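Local coordinates for protein SsfX3 (Streptomyces sp. SF2575, PDB 3SKV) that probably transfers a salicylyl group onto an intermediate of a tetracycline biosynthetic pathway, acting as a GDSL/SGNH-family acyltransferase, at residues S49-D52 / L57-W60; V76-Q81 / A226-H231; D140-V145 / E169-A174; I189-S194 / P234-L239. The protein carries 1 engineered substitution. All coordinates share one frame; numbering follows the deposited sequence.

Contact 1. Residues S49-D52 / L57-W60; sequences SLQD and LAPW
Gln51 crosses the indole of Trp60 at a slant, and here the packing is tight. CB of Gln51 lies 3.4 Å from Trp60 NE1. With CG anti to the backbone N (chi1 -178°) and the chain extended, the amide stands nearly upright to the ring, the planes 79° apart. OE1 of Gln51 comes to the ring edge and accepts a weak, bent hydrogen bond from Trp60 NE1 (3.3 Å, 143° at the hydrogen). Glutamine suits the place because its CB packs on the pyrrole part of the ring while its oxygen meets the N-H; Ala58, on the same face, is small enough to leave them room. Backbone bonds fasten the ribbon: Gln51 N to Ala58 O is 2.8 Å, and its return, Ala58 N to Gln51 O, is equally short. Pro59, lacking an N-H, fits the non-hydrogen-bonded site across from Leu50. On that other face Leu57 and Pro59 are buried, and CB of Leu50 meets Leu57 CD2 at 3.7 Å. The loose side is at Leu50 and Asp52, both exposed; Asp52 OD1 is hydrogen-bonded to a glycerol, probably from the crystallisation liquor. Alternating hydrogen-bonded and non-hydrogen-bonded pairs mark antiparallel strands; joined by a short turn, strands 49-53 and 56-60 make a beta hairpin of the N-terminal domain.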
loop_
_atom_site.group_PDB
_atom_site.type_symbol
_atom_site.label_atom_id
_atom_site.label_comp_id
_atom_site.label_asym_id
_atom_site.label_seq_id
_atom_site.Cartn_x
_atom_site.Cartn_y
_atom_site.Cartn_z
ATOM N N SER A 49 -12.564 -2.397 4.004
ATOM C CA SER A 49 -13.621 -2.682 4.968
ATOM C C SER A 49 -13.061 -2.703 6.371
ATOM O O SER A 49 -11.839 -2.769 6.539
ATOM C CB SER A 49 -14.359 -3.980 4.643
ATOM O OG SER A 49 -13.477 -5.078 4.656
ATOM N N LEU A 50 -13.954 -2.599 7.379
ATOM C CA LEU A 50 -13.590 -2.663 8.792
ATOM C C LEU A 50 -14.302 -3.845 9.409
ATOM O O LEU A 50 -15.518 -3.940 9.301
ATOM C CB LEU A 50 -13.904 -1.342 9.532
ATOM C CG LEU A 50 -13.443 -0.058 8.836
ATOM C CD1 LEU A 50 -14.245 1.128 9.295
ATOM C CD2 LEU A 50 -11.945 0.172 8.993
ATOM N N GLN A 51 -13.543 -4.786 9.981
ATOM C CA GLN A 51 -14.076 -6.012 10.602
ATOM C C GLN A 51 -14.177 -5.845 12.106
ATOM O O GLN A 51 -13.189 -5.588 12.777
ATOM C CB GLN A 51 -13.198 -7.234 10.270
ATOM C CG GLN A 51 -13.740 -8.533 10.844
ATOM C CD GLN A 51 -12.811 -9.700 10.653
ATOM O OE1 GLN A 51 -11.657 -9.699 11.099
ATOM N NE2 GLN A 51 -13.310 -10.740 10.005
ATOM N N ASP A 52 -15.364 -6.111 12.619
ATOM C CA ASP A 52 -15.752 -6.041 14.027
ATOM C C ASP A 52 -15.692 -7.452 14.575
ATOM O O ASP A 52 -16.508 -8.289 14.197
ATOM C CB ASP A 52 -17.186 -5.440 14.103
ATOM C CG ASP A 52 -17.955 -5.528 15.411
ATOM O OD1 ASP A 52 -18.064 -6.644 15.964
ATOM O OD2 ASP A 52 -18.610 -4.519 15.784
ATOM N N LEU A 57 -11.490 -3.907 16.283
ATOM C CA LEU A 57 -11.731 -3.403 14.961
ATOM C C LEU A 57 -10.503 -3.645 14.098
ATOM O O LEU A 57 -9.440 -3.130 14.390
ATOM C CB LEU A 57 -12.125 -1.887 15.049
ATOM C CG LEU A 57 -12.778 -1.207 13.830
ATOM C CD1 LEU A 57 -11.733 -0.757 12.830
ATOM C CD2 LEU A 57 -13.830 -2.100 13.174
ATOM N N ALA A 58 -10.640 -4.471 13.076
ATOM C CA ALA A 58 -9.562 -4.786 12.137
ATOM C C ALA A 58 -9.778 -4.125 10.764
ATOM O O ALA A 58 -10.749 -4.442 10.075
ATOM C CB ALA A 58 -9.449 -6.288 11.961
ATOM N N PRO A 59 -8.900 -3.219 10.324
ATOM C CA PRO A 59 -9.051 -2.654 8.966
ATOM C C PRO A 59 -8.575 -3.725 7.965
ATOM O O PRO A 59 -7.591 -4.441 8.241
ATOM C CB PRO A 59 -8.118 -1.426 8.962
ATOM C CG PRO A 59 -7.569 -1.312 10.354
ATOM C CD PRO A 59 -7.695 -2.679 10.983
ATOM N N TRP A 60 -9.311 -3.886 6.844
ATOM C CA TRP A 60 -8.975 -4.837 5.781
ATOM C C TRP A 60 -8.776 -4.104 4.481
ATOM O O TRP A 60 -9.405 -3.077 4.237
ATOM C CB TRP A 60 -10.066 -5.896 5.604
ATOM C CG TRP A 60 -10.063 -6.979 6.645
ATOM C CD1 TRP A 60 -10.422 -6.863 7.958
ATOM C CD2 TRP A 60 -9.835 -8.375 6.411
ATOM N NE1 TRP A 60 -10.346 -8.091 8.580
ATOM C CE2 TRP A 60 -10.030 -9.045 7.645
ATOM C CE3 TRP A 60 -9.507 -9.129 5.269
ATOM C CZ2 TRP A 60 -9.872 -10.432 7.775
ATOM C CZ3 TRP A 60 -9.336 -10.501 5.401
ATOM C CH2 TRP A 60 -9.499 -11.138 6.643
#

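Contact 2. Residues V76-Q81 / A226-H231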
loop_
_atom_site.group_PDB
_atom_site.type_symbol
_atom_site.label_atom_id
_atom_site.label_comp_id
_atom_site.label_asym_id
_atom_site.label_seq_id
_atom_site.Cartn_x
_atom_site.Cartn_y
_atom_site.Cartn_z
ATOM N N VAL A 76 -5.072 -15.561 2.930
ATOM C CA VAL A 76 -6.120 -14.622 3.387
ATOM C C VAL A 76 -5.660 -13.510 4.346
ATOM O O VAL A 76 -6.045 -12.349 4.173
ATOM C CB VAL A 76 -7.410 -15.369 3.814
ATOM C CG1 VAL A 76 -8.215 -14.613 4.868
ATOM C CG2 VAL A 76 -8.277 -15.675 2.600
ATOM N N GLY A 77 -4.796 -13.878 5.292
ATOM C CA GLY A 77 -4.209 -12.999 6.295
ATOM C C GLY A 77 -3.579 -11.749 5.723
ATOM O O GLY A 77 -3.672 -10.676 6.340
ATOM N N ARG A 78 -2.962 -11.884 4.519
ATOM C CA ARG A 78 -2.308 -10.801 3.765
ATOM C C ARG A 78 -3.260 -9.614 3.517
ATOM O O ARG A 78 -2.808 -8.471 3.539
ATOM C CB ARG A 78 -1.738 -11.311 2.420
ATOM C CG ARG A 78 -0.647 -12.374 2.569
ATOM C CD ARG A 78 -0.464 -13.184 1.290
ATOM N NE ARG A 78 0.483 -12.568 0.353
ATOM C CZ ARG A 78 1.481 -13.217 -0.243
ATOM N NH1 ARG A 78 1.683 -14.507 -0.003
ATOM N NH2 ARG A 78 2.289 -12.579 -1.081
ATOM N N LEU A 79 -4.575 -9.890 3.318
ATOM C CA LEU A 79 -5.612 -8.876 3.097
ATOM C C LEU A 79 -5.833 -7.959 4.318
ATOM O O LEU A 79 -6.264 -6.811 4.133
ATOM C CB LEU A 79 -6.938 -9.550 2.712
ATOM C CG LEU A 79 -7.202 -9.997 1.252
ATOM C CD1 LEU A 79 -6.141 -9.542 0.256
ATOM C CD2 LEU A 79 -7.561 -11.460 1.168
ATOM N N ALA A 80 -5.563 -8.476 5.553
ATOM C CA ALA A 80 -5.710 -7.746 6.818
ATOM C C ALA A 80 -4.429 -7.062 7.288
ATOM O O ALA A 80 -4.425 -6.407 8.334
ATOM C CB ALA A 80 -6.273 -8.651 7.918
ATOM N N GLN A 81 -3.361 -7.153 6.512
ATOM C CA GLN A 81 -2.118 -6.454 6.854
ATOM C C GLN A 81 -2.332 -4.992 6.531
ATOM O O GLN A 81 -2.788 -4.655 5.432
ATOM C CB GLN A 81 -0.915 -7.047 6.143
ATOM C CG GLN A 81 -0.470 -8.363 6.781
ATOM C CD GLN A 81 0.606 -9.061 5.991
ATOM O OE1 GLN A 81 1.252 -8.485 5.098
ATOM N NE2 GLN A 81 0.799 -10.338 6.294
ATOM N N ALA A 226 2.362 -8.330 -2.532
ATOM C CA ALA A 226 3.585 -9.005 -3.035
ATOM C C ALA A 226 3.248 -9.892 -4.273
ATOM O O ALA A 226 2.171 -9.723 -4.832
ATOM C CB ALA A 226 4.277 -9.793 -1.924
ATOM N N ALA A 227 4.144 -10.791 -4.718
ATOM C CA ALA A 227 3.963 -11.615 -5.927
ATOM C C ALA A 227 2.589 -12.281 -6.121
ATOM O O ALA A 227 1.939 -12.043 -7.151
ATOM C CB ALA A 227 5.089 -12.624 -6.073
ATOM N N ASP A 228 2.131 -13.061 -5.125
ATOM C CA ASP A 228 0.846 -13.776 -5.171
ATOM C C ASP A 228 -0.368 -12.934 -5.544
ATOM O O ASP A 228 -1.193 -13.402 -6.339
ATOM C CB ASP A 228 0.603 -14.583 -3.883
ATOM C CG ASP A 228 1.624 -15.693 -3.654
ATOM O OD1 ASP A 228 2.429 -15.969 -4.588
ATOM O OD2 ASP A 228 1.631 -16.281 -2.542
ATOM N N GLY A 229 -0.450 -11.704 -5.016
ATOM C CA GLY A 229 -1.569 -10.817 -5.298
ATOM C C GLY A 229 -1.489 -10.017 -6.583
ATOM O O GLY A 229 -2.436 -9.303 -6.904
ATOM N N SER A 230 -0.391 -10.152 -7.340
ATOM C CA SER A 230 -0.131 -9.404 -8.571
ATOM C C SER A 230 -0.207 -10.244 -9.868
ATOM O O SER A 230 0.531 -9.966 -10.815
ATOM C CB SER A 230 1.223 -8.709 -8.464
ATOM O OG SER A 230 1.431 -8.234 -7.147
ATOM N N HIS A 231 -1.137 -11.219 -9.924
ATOM C CA HIS A 231 -1.352 -12.128 -11.057
ATOM C C HIS A 231 -2.552 -11.706 -11.943
ATOM O O HIS A 231 -3.072 -12.519 -12.735
ATOM C CB HIS A 231 -1.542 -13.569 -10.545
ATOM C CG HIS A 231 -0.269 -14.267 -10.210
ATOM N ND1 HIS A 231 0.617 -13.748 -9.286
ATOM C CD2 HIS A 231 0.210 -15.450 -10.647
ATOM C CE1 HIS A 231 1.613 -14.611 -9.209
ATOM N NE2 HIS A 231 1.410 -15.653 -10.008
#
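Arg78 and Asp228 form a salt bridge between the N-terminal domain and the GDSL/SGNH domain, joining a helical turn of the first to the loop that follows strand 219-223 of the second. In SGNH relatives that loop carries the glycine of the oxyanion hole. The turn starts at Val76, whose carbonyl oxygen takes a bond from Leu79 N at 3.0 Å. At Gly77 the carbonyl does the same for Ala80 N, and these bonds hold the turn from which Arg78 projects. Arg78 then does nearly all the reaching. Its chain bends at chi3 (87°), and arginine suits the place because it is long enough to reach the other domain and ends in a group that can meet a carboxylate and a carbonyl together. NH1 meets Asp228 OD2 at 3.1 Å, with the guanidinium and carboxylate planes 35° apart, while NH2 is hydrogen-bonded to the carbonyl oxygen of Phe225. With a leucine here, Asp228 would probably lose its partner across the domain boundary and the Phe225 carbonyl its donor, leaving the two domains less firmly joined. Next, Leu79 and Ala80 pack on Trp60, and Leu79 also reaches Phe225. In the other segment, the small methyl of Ala226 lets Arg78 NH2 come within 3.5 Å of its CB, at the guanidinium edge, whereas CB of Asp228 lies over one face, toward its rim, 3.6 Å above the plane.

Contact 3. Residues D140-V145 / E169-A174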
loop_
_atom_site.group_PDB
_atom_site.type_symbol
_atom_site.label_atom_id
_atom_site.label_comp_id
_atom_site.label_asym_id
_atom_site.label_seq_id
_atom_site.Cartn_x
_atom_site.Cartn_y
_atom_site.Cartn_z
ATOM N N ASP A 140 -2.451 -7.970 23.878
ATOM C CA ASP A 140 -3.427 -6.920 24.119
ATOM C C ASP A 140 -2.578 -5.819 24.794
ATOM O O ASP A 140 -2.226 -5.943 25.969
ATOM C CB ASP A 140 -4.536 -7.461 25.045
ATOM C CG ASP A 140 -5.658 -6.496 25.414
ATOM O OD1 ASP A 140 -5.517 -5.266 25.142
ATOM O OD2 ASP A 140 -6.667 -6.960 26.000
ATOM N N ALA A 141 -2.150 -4.814 24.007
ATOM C CA ALA A 141 -1.234 -3.771 24.469
ATOM C C ALA A 141 -1.786 -2.357 24.342
ATOM O O ALA A 141 -2.827 -2.132 23.721
ATOM C CB ALA A 141 0.096 -3.891 23.731
ATOM N N GLU A 142 -1.084 -1.406 24.960
ATOM C CA GLU A 142 -1.465 -0.009 24.940
ATOM C C GLU A 142 -0.290 0.866 24.544
ATOM O O GLU A 142 0.799 0.793 25.114
ATOM C CB GLU A 142 -2.085 0.429 26.268
ATOM C CG GLU A 142 -3.059 1.582 26.089
ATOM C CD GLU A 142 -3.455 2.288 27.372
ATOM O OE1 GLU A 142 -2.763 3.264 27.742
ATOM O OE2 GLU A 142 -4.473 1.896 27.988
ATOM N N LEU A 143 -0.527 1.664 23.539
ATOM C CA LEU A 143 0.394 2.603 22.908
ATOM C C LEU A 143 0.062 3.965 23.527
ATOM O O LEU A 143 -1.111 4.304 23.661
ATOM C CB LEU A 143 0.019 2.540 21.413
ATOM C CG LEU A 143 0.471 3.534 20.385
ATOM C CD1 LEU A 143 0.464 2.863 19.004
ATOM C CD2 LEU A 143 -0.493 4.717 20.318
ATOM N N HIS A 144 1.075 4.720 23.947
ATOM C CA HIS A 144 0.827 6.034 24.518
ATOM C C HIS A 144 1.770 7.030 23.917
ATOM O O HIS A 144 2.985 6.889 24.045
ATOM C CB HIS A 144 0.872 6.039 26.055
ATOM C CG HIS A 144 0.513 7.371 26.638
ATOM N ND1 HIS A 144 -0.761 7.635 27.115
ATOM C CD2 HIS A 144 1.268 8.487 26.773
ATOM C CE1 HIS A 144 -0.736 8.890 27.536
ATOM N NE2 HIS A 144 0.458 9.450 27.332
ATOM N N VAL A 145 1.203 8.027 23.229
ATOM C CA VAL A 145 1.955 9.099 22.586
ATOM C C VAL A 145 1.613 10.368 23.332
ATOM O O VAL A 145 0.496 10.873 23.245
ATOM C CB VAL A 145 1.693 9.219 21.055
ATOM C CG1 VAL A 145 2.600 10.268 20.416
ATOM C CG2 VAL A 145 1.872 7.884 20.365
ATOM N N GLU A 169 -9.699 0.625 21.490
ATOM C CA GLU A 169 -9.999 1.929 22.089
ATOM C C GLU A 169 -8.981 2.991 21.720
ATOM O O GLU A 169 -7.808 2.691 21.502
ATOM C CB GLU A 169 -9.982 1.774 23.623
ATOM C CG GLU A 169 -10.654 2.880 24.428
ATOM C CD GLU A 169 -10.359 2.858 25.918
ATOM O OE1 GLU A 169 -9.590 1.979 26.382
ATOM O OE2 GLU A 169 -10.894 3.743 26.625
ATOM N N VAL A 170 -9.439 4.237 21.675
ATOM C CA VAL A 170 -8.628 5.427 21.499
ATOM C C VAL A 170 -8.916 6.281 22.730
ATOM O O VAL A 170 -10.075 6.421 23.140
ATOM C CB VAL A 170 -8.863 6.181 20.172
ATOM C CG1 VAL A 170 -8.029 7.467 20.113
ATOM C CG2 VAL A 170 -8.529 5.287 18.974
ATOM N N ARG A 171 -7.870 6.766 23.379
ATOM C CA ARG A 171 -8.067 7.624 24.534
ATOM C C ARG A 171 -7.406 8.965 24.299
ATOM O O ARG A 171 -6.358 9.043 23.658
ATOM C CB ARG A 171 -7.556 6.971 25.814
ATOM C CG ARG A 171 -8.567 6.053 26.468
ATOM C CD ARG A 171 -7.944 5.172 27.542
ATOM N NE ARG A 171 -7.093 5.950 28.443
ATOM C CZ ARG A 171 -5.801 5.716 28.631
ATOM N NH1 ARG A 171 -5.212 4.689 28.038
ATOM N NH2 ARG A 171 -5.096 6.483 29.452
ATOM N N LEU A 172 -8.037 10.019 24.798
ATOM C CA LEU A 172 -7.576 11.403 24.672
ATOM C C LEU A 172 -7.779 12.093 26.014
ATOM O O LEU A 172 -8.453 11.537 26.906
ATOM C CB LEU A 172 -8.365 12.163 23.572
ATOM C CG LEU A 172 -8.444 11.515 22.184
ATOM C CD1 LEU A 172 -9.503 12.180 21.331
ATOM C CD2 LEU A 172 -7.095 11.524 21.487
ATOM N N GLU A 173 -7.206 13.319 26.151
ATOM C CA GLU A 173 -7.317 14.139 27.344
ATOM C C GLU A 173 -8.799 14.417 27.618
ATOM O O GLU A 173 -9.587 14.527 26.672
ATOM C CB GLU A 173 -6.537 15.452 27.142
ATOM C CG GLU A 173 -6.434 16.350 28.373
ATOM C CD GLU A 173 -5.300 16.008 29.321
ATOM O OE1 GLU A 173 -5.390 14.974 30.025
ATOM O OE2 GLU A 173 -4.315 16.780 29.358
ATOM N N ALA A 174 -9.177 14.521 28.902
ATOM C CA ALA A 174 -10.550 14.856 29.279
ATOM C C ALA A 174 -10.889 16.255 28.723
ATOM O O ALA A 174 -10.049 17.167 28.761
ATOM C CB ALA A 174 -10.666 14.881 30.795
#
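Glu142 and Arg171 meet with their side chains at about a right angle, carboxylate against the edge of the guanidinium. Both carboxylate oxygens turn to a single nitrogen: OE1 of Glu142 stands 2.8 Å from Arg171 NH1, and OE2 of Glu142 is 2.9 Å from the same atom. The two planes are inclined by 50°, so this is not the flat, two-nitrogen pairing that arginine can offer a carboxylate. With NH1 shared between the two oxygens, its hydrogen bond to OE1 is bent (143° at the hydrogen) and weak, although the salt bridge keeps its electrostatic pull. Reach explains the choice of residues. The strands are too far apart to pair, with CA of Glu142 and CA of Glu169 9.2 Å from each other, and only long side chains span the distance; Glu142 extends its chain, while Arg171 bends at chi3 (47°). Arg28 lies close to Arg171 NE with like charge, so the glutamate probably helps to offset the crowding of positive groups. Between the two strands runs strand 96-103, hydrogen-bonded to both; Arg171 touches Ala97 of this strand and Trp95, and the bridge thus ties edge strand 141-145 to strand 164-172 across one face of the antiparallel sheet of the N-terminal jelly roll.

Contact 4. Residues I189-S194 / P234-L239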
loop_
_atom_site.group_PDB
_atom_site.type_symbol
_atom_site.label_atom_id
_atom_site.label_comp_id
_atom_site.label_asym_id
_atom_site.label_seq_id
_atom_site.Cartn_x
_atom_site.Cartn_y
_atom_site.Cartn_z
ATOM N N ILE A 189 -5.244 4.594 -6.232
ATOM C CA ILE A 189 -5.196 3.146 -6.085
ATOM C C ILE A 189 -3.933 2.610 -6.742
ATOM O O ILE A 189 -3.703 2.861 -7.937
ATOM C CB ILE A 189 -6.453 2.410 -6.626
ATOM C CG1 ILE A 189 -7.763 2.989 -6.048
ATOM C CG2 ILE A 189 -6.325 0.873 -6.368
ATOM C CD1 ILE A 189 -9.032 2.217 -6.505
ATOM N N HIS A 190 -3.111 1.865 -5.962
ATOM C CA HIS A 190 -1.922 1.230 -6.521
ATOM C C HIS A 190 -2.055 -0.296 -6.358
ATOM O O HIS A 190 -2.295 -0.795 -5.256
ATOM C CB HIS A 190 -0.587 1.767 -5.965
ATOM C CG HIS A 190 0.593 1.058 -6.554
ATOM N ND1 HIS A 190 1.049 1.352 -7.847
ATOM C CD2 HIS A 190 1.306 0.012 -6.062
ATOM C CE1 HIS A 190 2.025 0.486 -8.087
ATOM N NE2 HIS A 190 2.224 -0.335 -7.034
ATOM N N TYR A 191 -1.915 -1.017 -7.484
ATOM C CA TYR A 191 -1.983 -2.479 -7.506
ATOM C C TYR A 191 -0.717 -3.074 -8.115
ATOM O O TYR A 191 -0.192 -2.552 -9.082
ATOM C CB TYR A 191 -3.228 -2.940 -8.296
ATOM C CG TYR A 191 -3.299 -4.427 -8.540
ATOM C CD1 TYR A 191 -3.812 -5.288 -7.575
ATOM C CD2 TYR A 191 -2.846 -4.980 -9.732
ATOM C CE1 TYR A 191 -3.832 -6.668 -7.773
ATOM C CE2 TYR A 191 -2.878 -6.359 -9.947
ATOM C CZ TYR A 191 -3.368 -7.197 -8.964
ATOM O OH TYR A 191 -3.452 -8.545 -9.190
ATOM N N GLY A 192 -0.276 -4.192 -7.590
ATOM C CA GLY A 192 0.860 -4.902 -8.165
ATOM C C GLY A 192 2.130 -4.984 -7.342
ATOM O O GLY A 192 2.114 -4.809 -6.121
ATOM N N ASP A 193 3.233 -5.304 -8.042
ATOM C CA ASP A 193 4.599 -5.516 -7.541
ATOM C C ASP A 193 4.800 -6.920 -6.956
ATOM O O ASP A 193 3.859 -7.549 -6.466
ATOM C CB ASP A 193 5.064 -4.397 -6.575
ATOM C CG ASP A 193 5.236 -3.049 -7.254
ATOM O OD1 ASP A 193 6.152 -2.929 -8.114
ATOM O OD2 ASP A 193 4.480 -2.101 -6.907
ATOM N N SER A 194 6.031 -7.399 -7.005
ATOM C CA SER A 194 6.370 -8.735 -6.507
ATOM C C SER A 194 6.963 -8.727 -5.101
ATOM O O SER A 194 7.241 -9.801 -4.537
ATOM C CB SER A 194 7.261 -9.475 -7.500
ATOM O OG SER A 194 8.281 -8.615 -7.967
ATOM N N PRO A 234 -9.031 -11.474 -11.655
ATOM C CA PRO A 234 -10.223 -10.628 -11.943
ATOM C C PRO A 234 -10.938 -10.067 -10.701
ATOM O O PRO A 234 -11.543 -9.010 -10.787
ATOM C CB PRO A 234 -11.124 -11.550 -12.773
ATOM C CG PRO A 234 -10.238 -12.618 -13.279
ATOM C CD PRO A 234 -9.137 -12.805 -12.285
ATOM N N MET A 235 -10.866 -10.756 -9.547
ATOM C CA MET A 235 -11.454 -10.258 -8.298
ATOM C C MET A 235 -10.823 -8.889 -7.854
ATOM O O MET A 235 -11.529 -8.027 -7.288
ATOM C CB MET A 235 -11.380 -11.305 -7.178
ATOM C CG MET A 235 -12.371 -12.441 -7.325
ATOM S SD MET A 235 -14.142 -12.005 -7.404
ATOM C CE MET A 235 -14.378 -11.248 -5.661
ATOM N N PHE A 236 -9.510 -8.702 -8.114
ATOM C CA PHE A 236 -8.826 -7.450 -7.781
ATOM C C PHE A 236 -9.262 -6.311 -8.690
ATOM O O PHE A 236 -9.350 -5.163 -8.223
ATOM C CB PHE A 236 -7.288 -7.601 -7.763
ATOM C CG PHE A 236 -6.812 -8.323 -6.527
ATOM C CD1 PHE A 236 -7.106 -7.832 -5.254
ATOM C CD2 PHE A 236 -6.094 -9.510 -6.629
ATOM C CE1 PHE A 236 -6.726 -8.535 -4.110
ATOM C CE2 PHE A 236 -5.696 -10.203 -5.478
ATOM C CZ PHE A 236 -6.016 -9.707 -4.226
ATOM N N ALA A 237 -9.486 -6.618 -9.991
ATOM C CA ALA A 237 -9.985 -5.665 -10.986
ATOM C C ALA A 237 -11.396 -5.199 -10.584
ATOM O O ALA A 237 -11.705 -4.008 -10.705
ATOM C CB ALA A 237 -10.030 -6.312 -12.359
ATOM N N ARG A 238 -12.253 -6.149 -10.122
ATOM C CA ARG A 238 -13.609 -5.860 -9.633
ATOM C C ARG A 238 -13.551 -4.959 -8.394
ATOM O O ARG A 238 -14.362 -4.053 -8.260
ATOM C CB ARG A 238 -14.351 -7.147 -9.313
ATOM C CG ARG A 238 -14.702 -7.986 -10.560
ATOM C CD ARG A 238 -15.359 -9.305 -10.178
ATOM N NE ARG A 238 -16.772 -9.118 -9.866
ATOM C CZ ARG A 238 -17.296 -9.064 -8.646
ATOM N NH1 ARG A 238 -16.524 -9.212 -7.575
ATOM N NH2 ARG A 238 -18.598 -8.882 -8.486
ATOM N N LEU A 239 -12.577 -5.206 -7.494
ATOM C CA LEU A 239 -12.337 -4.418 -6.299
ATOM C C LEU A 239 -11.958 -2.976 -6.693
ATOM O O LEU A 239 -12.607 -2.034 -6.239
ATOM C CB LEU A 239 -11.239 -5.071 -5.429
ATOM C CG LEU A 239 -11.006 -4.471 -4.028
ATOM C CD1 LEU A 239 -12.313 -4.355 -3.248
ATOM C CD2 LEU A 239 -10.067 -5.291 -3.249
#
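Tyr191 packs against Phe236 where a helix covers the central parallel sheet of the GDSL/SGNH fold. Strand 187-192 leads into the Gly-Asp-Ser signature of the family. Helix 234-242 belongs to the beta-alpha-beta crossover from strand 219-223 to strand 247-252, which flank strand 187-192, and so it passes over Tyr191. From CB the tyrosine sets out toward the helix, with CG anti to the backbone N (chi1 172°). CD1 comes only to 4.2 Å from Phe236 CB. One bond further on, CE1 makes the main contact, 3.6 Å from the same CB and just as near to Phe236 CG. CZ still grazes the CB, and at the tip OH lies 3.8 Å from Phe236 CD2. The rings are oblique, their centroids 5.6 Å apart and planes at 41°. Tyrosine suits a buried site that needs apolar bulk and one polar end, for its hydroxyl makes weak hydrogen bonds with Gly229 O and Leu232 N. Replacing the tyrosine by alanine is likely to leave a gap beside Phe236, and Gly229 O and Leu232 N without their hydroxyl partner. The pair belongs to a run of aromatic rings that includes Phe273 of helix 266-278 and Phe225. Just along the strand, His190 points away from the helix, and its NE2 donates a straight bond to Asp193 OD2 (2.9 Å, 167° at the hydrogen), in the imidazole plane.

From the N terminus, contact 1 comes first and closes a hairpin, with four residues between its segments, two of them still strand. Contact 2 opens soon afterwards at 76-81 and closes only at 226-231, about 145 residues later, tying the N-terminal domain to the GDSL domain. Contact 3 falls wholly within that span, linking strands of the jelly roll, its centre about 30 Å from that of contact 2. Contact 4 begins before contact 2 has closed and ends after it, so the two cross. They also touch, through Ser230 OG and Asp193 O. Trp60 packs on Leu79 and Ala80, giving a continuous path from the hairpin through contact 2 to the parallel sheet; contact 3 touches none of them, though its nearest atoms are about 7 Å from contact 1.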